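Local coordinates for NS6 protease (Murine norovirus 1, PDB 4ASH), which probably cleaves the viral polyprotein at specific sites, acting as a calicivirus cysteine protease with a trypsin-like fold, at residues F14-G19 against K31-P36; S23-I28 against K59-S64; T52-F57 against V115-T120; L75-Q80 against A172-P177; V87-A92 against L134-G139. The protein carries 1 engineered substitution. All coordinates share one frame; numbering follows the deposited sequence.

Contact 1 of 5, residues F14-G19 against K31-P36; sequences FGTGWG and KHVAPP
Phe14 carries the pyrrolidine of Pro35 over one face of its phenyl ring. Pro35 CD lies 3.7 Å from the Phe14 ring centroid and 27° off the ring normal, which meets the definition of a CH-pi contact. The approach is displaced toward the rim, with Phe14 CE2 the nearest ring atom to Pro35 CD at 3.3 Å, and the two side chains cross at about a right angle. A trans first torsion (chi1 -165°) brings the ring to residues 31-36, where its CE2 also meets Ala34 CB obliquely at 3.9 Å.

The remainder of the contact rests on a type II' beta turn from Phe14 to Gly17, which joins strands 11-14 and 17-21 in a hairpin. Val33 O receives two groups from this turn: Thr16 N donates to it at 2.9 Å with an N-H...O angle of 159°, and Gly15 CA makes a CA-H...O contact with it at 3.2 Å. Beside that bond a water sits 2.7 Å from Thr16 OG1 and donates to His32 O at 3.1 Å. Val33 CB touches both Thr16 OG1 and Gly17 N.

His32 bonds through ND1 to Asp56 and its side chain touches Ala141, probably the engineered replacement of the nucleophilic cysteine, an arrangement consistent with the histidine-acid pair of a chymotrypsin-like protease. The hairpin thus holds the chain at this histidine by bonding Val33 O directly and His32 O through water, backed by apolar carbon, with no charged group bridging the two segments.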
# COMPACT_ATOMS: atom_id res chain seq x y z
N PHE A 14 10.23 6.55 -0.54
CA PHE A 14 10.80 5.52 -1.39
C PHE A 14 10.57 5.90 -2.83
O PHE A 14 9.43 6.04 -3.27
CB PHE A 14 10.14 4.17 -1.08
CG PHE A 14 10.88 2.99 -1.63
CD1 PHE A 14 12.13 2.66 -1.13
CD2 PHE A 14 10.35 2.22 -2.65
CE1 PHE A 14 12.83 1.58 -1.63
CE2 PHE A 14 11.04 1.13 -3.16
CZ PHE A 14 12.28 0.81 -2.64
N GLY A 15 11.65 6.07 -3.59
CA GLY A 15 11.52 6.49 -4.97
C GLY A 15 10.77 7.80 -5.03
O GLY A 15 11.10 8.75 -4.31
N THR A 16 9.74 7.85 -5.86
CA THR A 16 8.91 9.04 -6.02
C THR A 16 7.64 8.97 -5.17
O THR A 16 6.67 9.70 -5.40
CB THR A 16 8.55 9.28 -7.50
OG1 THR A 16 7.93 8.11 -8.04
CG2 THR A 16 9.81 9.60 -8.29
N GLY A 17 7.66 8.10 -4.16
CA GLY A 17 6.52 7.97 -3.26
C GLY A 17 6.94 7.51 -1.88
O GLY A 17 7.87 8.05 -1.26
N TRP A 18 6.23 6.49 -1.39
CA TRP A 18 6.39 5.98 -0.04
C TRP A 18 6.33 4.46 -0.08
O TRP A 18 5.94 3.88 -1.09
CB TRP A 18 5.28 6.50 0.85
CG TRP A 18 5.27 7.99 0.88
CD1 TRP A 18 4.69 8.81 -0.03
CD2 TRP A 18 5.90 8.83 1.85
NE1 TRP A 18 4.92 10.13 0.31
CE2 TRP A 18 5.66 10.16 1.47
CE3 TRP A 18 6.64 8.58 3.01
CZ2 TRP A 18 6.13 11.24 2.21
CZ3 TRP A 18 7.10 9.65 3.75
CH2 TRP A 18 6.85 10.96 3.34
N GLY A 19 6.72 3.83 1.02
CA GLY A 19 6.50 2.40 1.20
C GLY A 19 6.28 2.12 2.68
O GLY A 19 6.34 3.04 3.51
N LYS A 31 4.58 -0.18 -7.33
CA LYS A 31 5.57 -0.41 -8.38
C LYS A 31 5.98 0.88 -9.11
O LYS A 31 7.17 1.12 -9.35
CB LYS A 31 5.07 -1.46 -9.38
CG LYS A 31 6.13 -1.86 -10.39
CD LYS A 31 5.63 -2.91 -11.36
CE LYS A 31 6.75 -3.34 -12.30
NZ LYS A 31 6.42 -4.61 -13.01
N HIS A 32 5.00 1.72 -9.42
CA HIS A 32 5.28 2.90 -10.24
C HIS A 32 6.10 3.99 -9.56
O HIS A 32 6.56 4.90 -10.24
CB HIS A 32 4.00 3.48 -10.86
CG HIS A 32 3.17 4.29 -9.91
ND1 HIS A 32 2.17 3.75 -9.13
CD2 HIS A 32 3.17 5.62 -9.65
CE1 HIS A 32 1.60 4.71 -8.42
NE2 HIS A 32 2.18 5.86 -8.72
N VAL A 33 6.30 3.90 -8.25
CA VAL A 33 7.12 4.90 -7.56
C VAL A 33 8.51 4.39 -7.24
O VAL A 33 9.41 5.16 -6.92
CB VAL A 33 6.47 5.44 -6.25
CG1 VAL A 33 5.05 5.94 -6.49
CG2 VAL A 33 6.51 4.39 -5.14
N ALA A 34 8.71 3.07 -7.35
CA ALA A 34 9.94 2.47 -6.86
C ALA A 34 11.16 2.88 -7.67
O ALA A 34 11.06 3.15 -8.87
CB ALA A 34 9.81 0.96 -6.83
N PRO A 35 12.33 2.91 -7.02
CA PRO A 35 13.59 3.09 -7.74
C PRO A 35 13.74 1.97 -8.76
O PRO A 35 13.12 0.91 -8.58
CB PRO A 35 14.65 2.94 -6.65
CG PRO A 35 13.95 3.27 -5.38
CD PRO A 35 12.54 2.77 -5.57
N PRO A 36 14.54 2.19 -9.80
CA PRO A 36 14.72 1.18 -10.85
C PRO A 36 15.24 -0.12 -10.27
O PRO A 36 16.04 -0.12 -9.32
CB PRO A 36 15.78 1.81 -11.76
CG PRO A 36 15.67 3.28 -11.51
CD PRO A 36 15.34 3.40 -10.05
O HOH W 1 9.08 6.74 -10.09

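Contact 2 of 5, residues S23-I28 against K59-S64; sequences SGHVFI and KYYFTS
His25 extends the sheet's hydrogen bonding with its own ring: ND1 donates to Phe62 O at 2.8 Å, N-H...O angle 154°, with the oxygen in the imidazole plane and the donor nearly along the C=O axis. The backbone of His25 faces the same residue, its O accepting from Phe62 N at 2.8 Å, so Phe62 is gripped through both of its main-chain polar groups. On the side of residues 23-28, Ser23 OG accepts from His25 N at 3.0 Å, forming an ST turn that leads into the strand.

Beyond this junction the segments form a regular antiparallel pair. Phe27 and Tyr60 are the hydrogen-bonded pair, Phe27 N to Tyr60 O at 3.0 Å and Tyr60 N to Phe27 O at 2.8 Å, flanked by the non-hydrogen-bonded pairs Val26-Tyr61 and Ile28-Lys59. With Phe27 CG anti to the backbone N (chi1 -176°), the Phe27 and Tyr60 side chains run side by side, Tyr60 CD1 at the edge of the Phe27 ring, 4.1 Å from its CD2. On the other face Val26 CG1 rests on the aliphatic part of Lys59, 3.7 Å from its CD. Val26 CG2 reaches the edge of the Tyr61 ring. The His25 and Tyr61 rings are near parallel, planes at 16°, but barely overlap.

Strands 26-30 and 57-62 are neighbours in the antiparallel sheet of what is probably the N-terminal domain of the trypsin-like fold, between 17-21 and 49-54. Phe27 adds an edge-to-face pairing with Phe14, while Ile28 packs on Val155 and Val158 of strand 152-162.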
# COMPACT_ATOMS: atom_id res chain seq x y z
N SER A 23 7.03 -5.93 8.07
CA SER A 23 7.79 -6.57 9.13
C SER A 23 9.20 -6.05 9.02
O SER A 23 9.49 -5.23 8.16
CB SER A 23 7.83 -8.08 8.94
OG SER A 23 8.62 -8.43 7.80
N GLY A 24 10.09 -6.53 9.87
CA GLY A 24 11.48 -6.13 9.74
C GLY A 24 12.13 -6.59 8.45
O GLY A 24 13.20 -6.07 8.08
N HIS A 25 11.51 -7.57 7.78
CA HIS A 25 12.04 -8.19 6.57
C HIS A 25 11.28 -7.78 5.31
O HIS A 25 11.79 -7.97 4.21
CB HIS A 25 11.96 -9.73 6.66
CG HIS A 25 12.80 -10.32 7.75
ND1 HIS A 25 14.02 -10.92 7.51
CD2 HIS A 25 12.59 -10.44 9.09
CE1 HIS A 25 14.53 -11.36 8.64
NE2 HIS A 25 13.68 -11.09 9.62
N VAL A 26 10.07 -7.25 5.45
CA VAL A 26 9.19 -7.08 4.29
C VAL A 26 8.76 -5.64 4.13
O VAL A 26 8.21 -5.03 5.04
CB VAL A 26 7.92 -7.98 4.38
CG1 VAL A 26 6.97 -7.67 3.23
CG2 VAL A 26 8.30 -9.46 4.34
N PHE A 27 9.03 -5.10 2.94
CA PHE A 27 8.73 -3.71 2.60
C PHE A 27 7.88 -3.70 1.35
O PHE A 27 8.25 -4.30 0.33
CB PHE A 27 10.05 -2.96 2.38
CG PHE A 27 9.88 -1.48 2.12
CD1 PHE A 27 9.62 -0.61 3.16
CD2 PHE A 27 9.99 -0.98 0.83
CE1 PHE A 27 9.48 0.75 2.93
CE2 PHE A 27 9.84 0.39 0.59
CZ PHE A 27 9.59 1.24 1.64
N ILE A 28 6.72 -3.05 1.42
CA ILE A 28 5.81 -2.99 0.28
C ILE A 28 5.66 -1.55 -0.23
O ILE A 28 5.77 -0.59 0.54
CB ILE A 28 4.42 -3.59 0.60
CG1 ILE A 28 3.67 -2.77 1.67
CG2 ILE A 28 4.57 -5.06 0.99
CD1 ILE A 28 2.23 -3.30 1.95
N LYS A 59 6.75 -5.90 -3.65
CA LYS A 59 7.18 -6.36 -2.34
C LYS A 59 8.65 -6.74 -2.36
O LYS A 59 9.10 -7.49 -3.23
CB LYS A 59 6.34 -7.56 -1.88
CG LYS A 59 6.77 -8.18 -0.55
CD LYS A 59 5.69 -9.10 0.01
CE LYS A 59 5.45 -10.31 -0.89
NZ LYS A 59 6.65 -11.20 -0.97
N TYR A 60 9.39 -6.21 -1.39
CA TYR A 60 10.80 -6.55 -1.19
C TYR A 60 10.92 -7.41 0.04
O TYR A 60 10.34 -7.09 1.08
CB TYR A 60 11.61 -5.28 -0.95
CG TYR A 60 11.66 -4.33 -2.10
CD1 TYR A 60 10.61 -3.45 -2.34
CD2 TYR A 60 12.77 -4.26 -2.93
CE1 TYR A 60 10.65 -2.55 -3.40
CE2 TYR A 60 12.82 -3.36 -3.98
CZ TYR A 60 11.75 -2.51 -4.21
OH TYR A 60 11.80 -1.60 -5.25
N TYR A 61 11.66 -8.51 -0.08
CA TYR A 61 11.95 -9.35 1.07
C TYR A 61 13.46 -9.39 1.34
O TYR A 61 14.25 -9.75 0.47
CB TYR A 61 11.41 -10.77 0.88
CG TYR A 61 11.93 -11.72 1.95
CD1 TYR A 61 11.37 -11.72 3.22
CD2 TYR A 61 13.01 -12.54 1.71
CE1 TYR A 61 11.86 -12.56 4.22
CE2 TYR A 61 13.51 -13.38 2.70
CZ TYR A 61 12.93 -13.39 3.95
OH TYR A 61 13.42 -14.22 4.93
N PHE A 62 13.84 -9.02 2.56
CA PHE A 62 15.24 -8.97 2.96
C PHE A 62 15.57 -10.17 3.84
O PHE A 62 14.93 -10.38 4.87
CB PHE A 62 15.52 -7.66 3.73
CG PHE A 62 15.32 -6.42 2.90
CD1 PHE A 62 14.06 -5.88 2.74
CD2 PHE A 62 16.41 -5.81 2.27
CE1 PHE A 62 13.86 -4.73 1.98
CE2 PHE A 62 16.21 -4.67 1.51
CZ PHE A 62 14.94 -4.14 1.35
N THR A 63 16.55 -10.95 3.42
CA THR A 63 16.98 -12.13 4.17
C THR A 63 17.32 -11.78 5.62
O THR A 63 16.94 -12.49 6.56
CB THR A 63 18.20 -12.78 3.51
OG1 THR A 63 17.89 -13.08 2.14
CG2 THR A 63 18.56 -14.07 4.24
N SER A 64 18.07 -10.70 5.80
CA SER A 64 18.39 -10.19 7.12
C SER A 64 17.51 -8.99 7.41
O SER A 64 17.34 -8.14 6.54
CB SER A 64 19.86 -9.75 7.19
OG SER A 64 20.71 -10.86 6.99

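Contact 3 of 5, residues T52-F57 against V115-T120; sequences TSSGDF and VVHGQT
The imidazole of His117 meets residues 52-57 with its edge: Gly55 N lies near the ring plane, 4.0 Å from His117 CD2, and Ser54 OG approaches the same CD2 obliquely at 4.1 Å. The contact joins the tip of a beta hairpin to a strand of the other sheet, consistent with the domain interface of the chymotrypsin-like fold. The hairpin links strands 49-54 and 57-62 through a type II' turn from Ser54 to Phe57, closed by Ser54 N to Phe57 O and Phe57 N to Ser54 O, both 2.9 Å. Gly55, with positive phi (57°), brings its CA within 4.8 Å of Val116 CA, the nearest backbone approach of the two segments.

A water lies between the two main chains, 2.9 Å from Ser54 O and 2.7 Å from His117 O. Either oxygen is placed to accept a proton from it, but more acceptors lie within reach than the water has protons, so both bonds need not exist together. His117 also bonds through its backbone to Thr173, just past strand 168-172.

Asp56 shares its two ends between different neighbours. Its CG stands trans to the backbone N (chi1 -160°), and its carboxylate is engaged by His32. Only 183 Å² is buried between the segments, so the junction is light and partly hydrated. The aliphatic root of Asp56, rather than its carboxylate, does the touching here: Asp56 CB lies 4.0 Å from Val116 CG2.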
# COMPACT_ATOMS: atom_id res chain seq x y z
N THR A 52 9.21 -9.02 -5.62
CA THR A 52 8.12 -9.59 -6.39
C THR A 52 7.14 -8.47 -6.74
O THR A 52 6.91 -7.56 -5.95
CB THR A 52 7.39 -10.74 -5.65
OG1 THR A 52 6.52 -10.22 -4.63
CG2 THR A 52 8.39 -11.70 -5.02
N SER A 53 6.61 -8.54 -7.95
CA SER A 53 5.62 -7.57 -8.37
C SER A 53 4.36 -8.26 -8.86
O SER A 53 4.39 -9.39 -9.37
CB SER A 53 6.18 -6.65 -9.46
OG SER A 53 6.64 -7.40 -10.57
N SER A 54 3.25 -7.56 -8.70
CA SER A 54 1.96 -8.03 -9.17
C SER A 54 1.14 -6.78 -9.48
O SER A 54 0.77 -6.04 -8.57
CB SER A 54 1.28 -8.83 -8.07
OG SER A 54 0.02 -9.28 -8.48
N GLY A 55 0.88 -6.54 -10.76
CA GLY A 55 0.24 -5.29 -11.15
C GLY A 55 1.09 -4.11 -10.68
O GLY A 55 2.27 -4.02 -11.02
N ASP A 56 0.51 -3.23 -9.87
CA ASP A 56 1.26 -2.08 -9.33
C ASP A 56 1.65 -2.27 -7.87
O ASP A 56 1.99 -1.31 -7.17
CB ASP A 56 0.47 -0.78 -9.50
CG ASP A 56 1.36 0.47 -9.42
OD1 ASP A 56 2.50 0.42 -9.91
OD2 ASP A 56 0.92 1.49 -8.86
N PHE A 57 1.60 -3.51 -7.40
CA PHE A 57 2.04 -3.84 -6.05
C PHE A 57 3.45 -4.41 -6.07
O PHE A 57 3.72 -5.36 -6.82
CB PHE A 57 1.08 -4.86 -5.44
CG PHE A 57 1.29 -5.09 -3.96
CD1 PHE A 57 2.20 -6.03 -3.52
CD2 PHE A 57 0.57 -4.36 -3.03
CE1 PHE A 57 2.38 -6.25 -2.16
CE2 PHE A 57 0.75 -4.57 -1.67
CZ PHE A 57 1.65 -5.51 -1.24
N VAL A 115 -2.56 -2.02 -15.92
CA VAL A 115 -3.68 -2.72 -15.30
C VAL A 115 -3.31 -3.08 -13.86
O VAL A 115 -2.32 -3.78 -13.62
CB VAL A 115 -4.09 -3.98 -16.10
CG1 VAL A 115 -5.07 -4.83 -15.29
CG2 VAL A 115 -4.70 -3.59 -17.44
N VAL A 116 -4.09 -2.59 -12.91
CA VAL A 116 -3.78 -2.70 -11.49
C VAL A 116 -4.76 -3.66 -10.82
O VAL A 116 -5.95 -3.42 -10.81
CB VAL A 116 -3.93 -1.34 -10.79
CG1 VAL A 116 -3.67 -1.47 -9.29
CG2 VAL A 116 -3.01 -0.30 -11.43
N HIS A 117 -4.26 -4.73 -10.23
CA HIS A 117 -5.12 -5.55 -9.40
C HIS A 117 -5.22 -4.84 -8.07
O HIS A 117 -4.21 -4.58 -7.42
CB HIS A 117 -4.53 -6.94 -9.20
CG HIS A 117 -4.13 -7.60 -10.48
ND1 HIS A 117 -5.05 -8.07 -11.39
CD2 HIS A 117 -2.91 -7.86 -11.01
CE1 HIS A 117 -4.41 -8.59 -12.43
NE2 HIS A 117 -3.11 -8.48 -12.22
N GLY A 118 -6.42 -4.47 -7.67
CA GLY A 118 -6.54 -3.72 -6.44
C GLY A 118 -7.95 -3.64 -5.92
O GLY A 118 -8.82 -4.42 -6.31
N GLN A 119 -8.18 -2.69 -5.02
CA GLN A 119 -9.48 -2.52 -4.42
C GLN A 119 -9.84 -1.06 -4.49
O GLN A 119 -9.03 -0.19 -4.18
CB GLN A 119 -9.48 -3.00 -2.96
CG GLN A 119 -10.88 -3.19 -2.40
CD GLN A 119 -10.91 -4.03 -1.14
OE1 GLN A 119 -9.88 -4.55 -0.69
NE2 GLN A 119 -12.10 -4.19 -0.56
N THR A 120 -11.07 -0.77 -4.91
CA THR A 120 -11.52 0.61 -4.94
C THR A 120 -11.84 1.06 -3.52
O THR A 120 -12.01 0.23 -2.62
CB THR A 120 -12.79 0.77 -5.80
OG1 THR A 120 -13.85 0.01 -5.22
CG2 THR A 120 -12.54 0.28 -7.21
O HOH W 2 -1.70 -4.54 -8.35

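Contact 4 of 5, residues L75-Q80 against A172-P177; sequences LENGCQ and ATHGEP
Asn77 and Thr173 bring the two backbones nearest, their CA atoms 5.5 Å apart, and neither segment is regular here. Asn77 is the centre of an inverse gamma turn, followed by Gly78 at positive phi, so residues 75-80 kink where residues 172-177 leave their strand. A water joins the main chains at this kink, donating to Glu76 O at 2.7 Å and accepting from His174 N at 3.0 Å.

The Asn77 side chain reaches across with CG trans to its main-chain N (chi1 -173°). Its OD1 accepts from Gly175 N at 2.9 Å, N-H...O angle 149°, but the donor stands well above the amide plane, 60° out of it, and so misses the lone pairs. The same OD1 sits over the centre of the His174 ring, 4.2 Å above its plane.

In the fold this is where the chain running out of strand 168-172 meets the loop after strand 74-75, both strands pairing with 152-162 in the curled sheet of what is probably the C-terminal barrel domain of the trypsin-like fold. Glu76 turns away from the contact to a salt bridge with Lys149.

His174 lies against the loop with its CD2 toward Leu75 CG and Glu76 O, the oxygen near the ring plane. A second water lies 2.7 Å from His174 NE2 and donates to Leu75 O at 2.8 Å. One residue back from His174, Thr173 CG2 packs 3.6 Å from Gly78 N.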
# COMPACT_ATOMS: atom_id res chain seq x y z
N LEU A 75 -0.34 -9.08 6.33
CA LEU A 75 -0.66 -8.50 5.02
C LEU A 75 -1.78 -9.32 4.39
O LEU A 75 -1.62 -10.51 4.13
CB LEU A 75 0.58 -8.50 4.12
CG LEU A 75 0.38 -8.14 2.64
CD1 LEU A 75 -0.13 -6.72 2.50
CD2 LEU A 75 1.68 -8.33 1.88
N GLU A 76 -2.92 -8.66 4.15
CA GLU A 76 -4.05 -9.29 3.47
C GLU A 76 -4.13 -8.86 2.02
O GLU A 76 -3.59 -7.83 1.64
CB GLU A 76 -5.35 -8.93 4.20
CG GLU A 76 -5.58 -9.80 5.44
CD GLU A 76 -6.92 -9.53 6.11
OE1 GLU A 76 -7.64 -8.60 5.68
OE2 GLU A 76 -7.25 -10.26 7.07
N ASN A 77 -4.80 -9.66 1.20
CA ASN A 77 -5.08 -9.29 -0.18
C ASN A 77 -6.38 -8.51 -0.22
O ASN A 77 -7.45 -9.06 -0.54
CB ASN A 77 -5.22 -10.56 -1.04
CG ASN A 77 -5.34 -10.24 -2.51
OD1 ASN A 77 -4.74 -9.29 -3.01
ND2 ASN A 77 -6.10 -11.06 -3.23
N GLY A 78 -6.31 -7.22 0.11
CA GLY A 78 -7.52 -6.43 0.24
C GLY A 78 -8.33 -6.86 1.45
O GLY A 78 -7.84 -7.56 2.34
N CYS A 79 -9.59 -6.44 1.50
CA CYS A 79 -10.46 -6.79 2.61
C CYS A 79 -11.89 -6.89 2.14
O CYS A 79 -12.18 -6.67 0.97
CB CYS A 79 -10.36 -5.74 3.71
SG CYS A 79 -10.94 -4.10 3.21
N GLN A 80 -12.79 -7.22 3.06
CA GLN A 80 -14.21 -7.30 2.75
C GLN A 80 -14.74 -5.92 2.35
O GLN A 80 -14.38 -4.90 2.94
CB GLN A 80 -14.99 -7.82 3.97
N ALA A 172 -3.55 -0.77 -4.56
CA ALA A 172 -3.07 -1.98 -5.20
C ALA A 172 -2.94 -3.05 -4.13
O ALA A 172 -2.52 -2.76 -3.01
CB ALA A 172 -1.74 -1.73 -5.90
N THR A 173 -3.34 -4.28 -4.47
CA THR A 173 -3.20 -5.41 -3.56
C THR A 173 -2.24 -6.43 -4.13
O THR A 173 -1.87 -6.38 -5.30
CB THR A 173 -4.56 -6.05 -3.28
OG1 THR A 173 -5.13 -6.50 -4.51
CG2 THR A 173 -5.51 -5.04 -2.64
N HIS A 174 -1.83 -7.40 -3.31
CA HIS A 174 -0.72 -8.27 -3.68
C HIS A 174 -1.07 -9.47 -4.56
O HIS A 174 -0.20 -10.01 -5.26
CB HIS A 174 0.03 -8.74 -2.43
CG HIS A 174 -0.66 -9.83 -1.68
ND1 HIS A 174 -0.68 -11.15 -2.11
CD2 HIS A 174 -1.35 -9.81 -0.51
CE1 HIS A 174 -1.35 -11.88 -1.24
NE2 HIS A 174 -1.76 -11.10 -0.25
N GLY A 175 -2.32 -9.89 -4.53
CA GLY A 175 -2.71 -11.11 -5.22
C GLY A 175 -3.47 -10.90 -6.51
O GLY A 175 -3.88 -9.78 -6.84
N GLU A 176 -3.63 -11.99 -7.26
CA GLU A 176 -4.57 -12.01 -8.36
C GLU A 176 -5.77 -12.83 -7.94
O GLU A 176 -5.63 -13.84 -7.25
CB GLU A 176 -3.93 -12.58 -9.63
CG GLU A 176 -2.98 -11.62 -10.30
CD GLU A 176 -2.66 -11.98 -11.73
OE1 GLU A 176 -3.52 -11.73 -12.61
OE2 GLU A 176 -1.56 -12.50 -11.98
N PRO A 177 -6.95 -12.39 -8.37
CA PRO A 177 -8.28 -12.81 -7.92
C PRO A 177 -8.63 -14.24 -8.26
O PRO A 177 -8.33 -14.71 -9.36
CB PRO A 177 -9.22 -11.87 -8.69
CG PRO A 177 -8.45 -11.50 -9.90
CD PRO A 177 -7.04 -11.35 -9.41
O HOH W 3 -2.43 -12.23 2.14
O HOH W 4 -2.55 -6.56 -0.51

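Contact 5 of 5, residues V87-A92 against L134-G139; sequences VLVKRA and LGTIPG
The loop 134-139 ends in Gly139, which with Asp140 and Ala141 (probably the engineered replacement of the nucleophile) appears to match the Gly-Asp-Cys-Gly motif of chymotrypsin-like cysteine proteases. Arg91, just past the end of strand 84-90, fastens this loop from the side. Its NH2 donates to Gly135 O at 3.0 Å, N-H...O angle 144°, with the oxygen only 7° out of the guanidinium plane. A water closes a small ring beside that bond, accepting from Arg91 NH1 at 2.9 Å and donating to Gly135 O at 2.8 Å, so this carbonyl is held twice.

Ile137 lies over one face of the guanidinium: its CD1 stands 3.5 Å above the Arg91 plane, offset toward NE. A bend at chi2 (-79°) in the arginine chain turns the group back over the loop. Arg91 NH2 also forms a salt bridge with Asp140 OD2, and Ile137 N donates to the same oxygen, so the bonds and the apolar face together should limit rotation of the group. Farther back along the strand, methyl meets methyl, Val89 CG2 lying 4.2 Å from Thr136 CG2.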
# COMPACT_ATOMS: atom_id res chain seq x y z
N VAL A 87 -6.03 5.21 5.27
CA VAL A 87 -4.84 5.40 4.47
C VAL A 87 -3.87 6.21 5.32
O VAL A 87 -4.18 7.34 5.71
CB VAL A 87 -5.09 6.16 3.17
CG1 VAL A 87 -3.86 6.07 2.29
CG2 VAL A 87 -6.29 5.58 2.42
N LEU A 88 -2.72 5.63 5.63
CA LEU A 88 -1.71 6.31 6.44
C LEU A 88 -0.84 7.16 5.53
O LEU A 88 0.24 6.75 5.11
CB LEU A 88 -0.86 5.29 7.19
CG LEU A 88 -1.59 4.24 8.02
CD1 LEU A 88 -0.57 3.39 8.81
CD2 LEU A 88 -2.59 4.88 8.96
N VAL A 89 -1.35 8.34 5.17
CA VAL A 89 -0.60 9.23 4.29
C VAL A 89 0.44 10.02 5.07
O VAL A 89 0.11 10.72 6.02
CB VAL A 89 -1.52 10.24 3.60
CG1 VAL A 89 -0.70 11.26 2.83
CG2 VAL A 89 -2.49 9.53 2.67
N LYS A 90 1.70 9.90 4.66
CA LYS A 90 2.70 10.87 5.10
C LYS A 90 2.96 11.85 3.99
O LYS A 90 2.95 11.48 2.82
CB LYS A 90 4.02 10.19 5.44
CG LYS A 90 4.10 9.64 6.84
CD LYS A 90 5.56 9.36 7.20
CE LYS A 90 5.68 8.82 8.60
NZ LYS A 90 7.08 8.40 8.88
N ARG A 91 3.22 13.11 4.36
CA ARG A 91 3.66 14.11 3.41
C ARG A 91 5.15 14.35 3.64
O ARG A 91 5.67 13.98 4.69
CB ARG A 91 2.86 15.39 3.58
CG ARG A 91 1.36 15.23 3.26
CD ARG A 91 1.09 15.25 1.76
NE ARG A 91 -0.10 14.48 1.36
CZ ARG A 91 -1.36 14.89 1.46
NH1 ARG A 91 -1.65 16.07 1.99
NH2 ARG A 91 -2.35 14.09 1.04
N ALA A 92 5.81 14.94 2.65
CA ALA A 92 7.25 15.15 2.69
C ALA A 92 7.68 15.87 3.97
O ALA A 92 8.76 15.62 4.50
CB ALA A 92 7.69 15.93 1.46
N LEU A 134 -8.66 17.74 0.74
CA LEU A 134 -8.20 17.09 1.96
C LEU A 134 -8.12 15.58 1.77
O LEU A 134 -8.36 14.81 2.70
CB LEU A 134 -9.13 17.43 3.12
CG LEU A 134 -9.42 18.92 3.31
CD1 LEU A 134 -10.37 19.13 4.48
CD2 LEU A 134 -8.13 19.70 3.51
N GLY A 135 -7.79 15.17 0.55
CA GLY A 135 -7.67 13.76 0.25
C GLY A 135 -6.23 13.43 -0.11
O GLY A 135 -5.30 14.03 0.44
N THR A 136 -6.06 12.47 -1.01
CA THR A 136 -4.72 12.10 -1.47
C THR A 136 -4.31 13.02 -2.60
O THR A 136 -5.16 13.61 -3.30
CB THR A 136 -4.64 10.63 -1.93
OG1 THR A 136 -5.59 10.41 -2.98
CG2 THR A 136 -4.94 9.69 -0.77
N ILE A 137 -3.00 13.19 -2.75
CA ILE A 137 -2.43 14.05 -3.78
C ILE A 137 -1.29 13.35 -4.50
O ILE A 137 -0.76 12.35 -4.02
CB ILE A 137 -1.90 15.35 -3.16
CG1 ILE A 137 -0.75 15.05 -2.19
CG2 ILE A 137 -3.02 16.11 -2.48
CD1 ILE A 137 -0.10 16.30 -1.62
N PRO A 138 -0.88 13.89 -5.66
CA PRO A 138 0.33 13.36 -6.30
C PRO A 138 1.48 13.36 -5.32
O PRO A 138 1.79 14.39 -4.70
CB PRO A 138 0.59 14.35 -7.42
CG PRO A 138 -0.76 14.83 -7.79
CD PRO A 138 -1.52 14.94 -6.49
N GLY A 139 2.11 12.20 -5.17
CA GLY A 139 3.21 12.04 -4.25
C GLY A 139 2.88 11.06 -3.14
O GLY A 139 3.78 10.57 -2.47
O HOH W 5 -4.53 16.39 1.80

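In the fold
Contacts 1, 3 and 5 converge on the probable active site. The bond from His32 ND1 to Asp56 OD2, 2.6 Å, joins contact 1 to contact 3, while Ala141, just beyond contact 5 and the probable engineered nucleophile position, touches His32 and Val33. Trp18 of contact 1 also packs on contact 5, its NE1 3.0 Å from Gly139 O. Contact 2 lies in the same five-stranded sheet and meets contact 3 through Lys59 O and Thr52 N, 2.8 Å apart. Contacts 3 and 4, with centres about 9 Å apart, share the link from Thr173 N to His117 O (3.1 Å). Contacts 4 and 5 lie on opposite sides of the chain's centre, their centres about 21 Å apart.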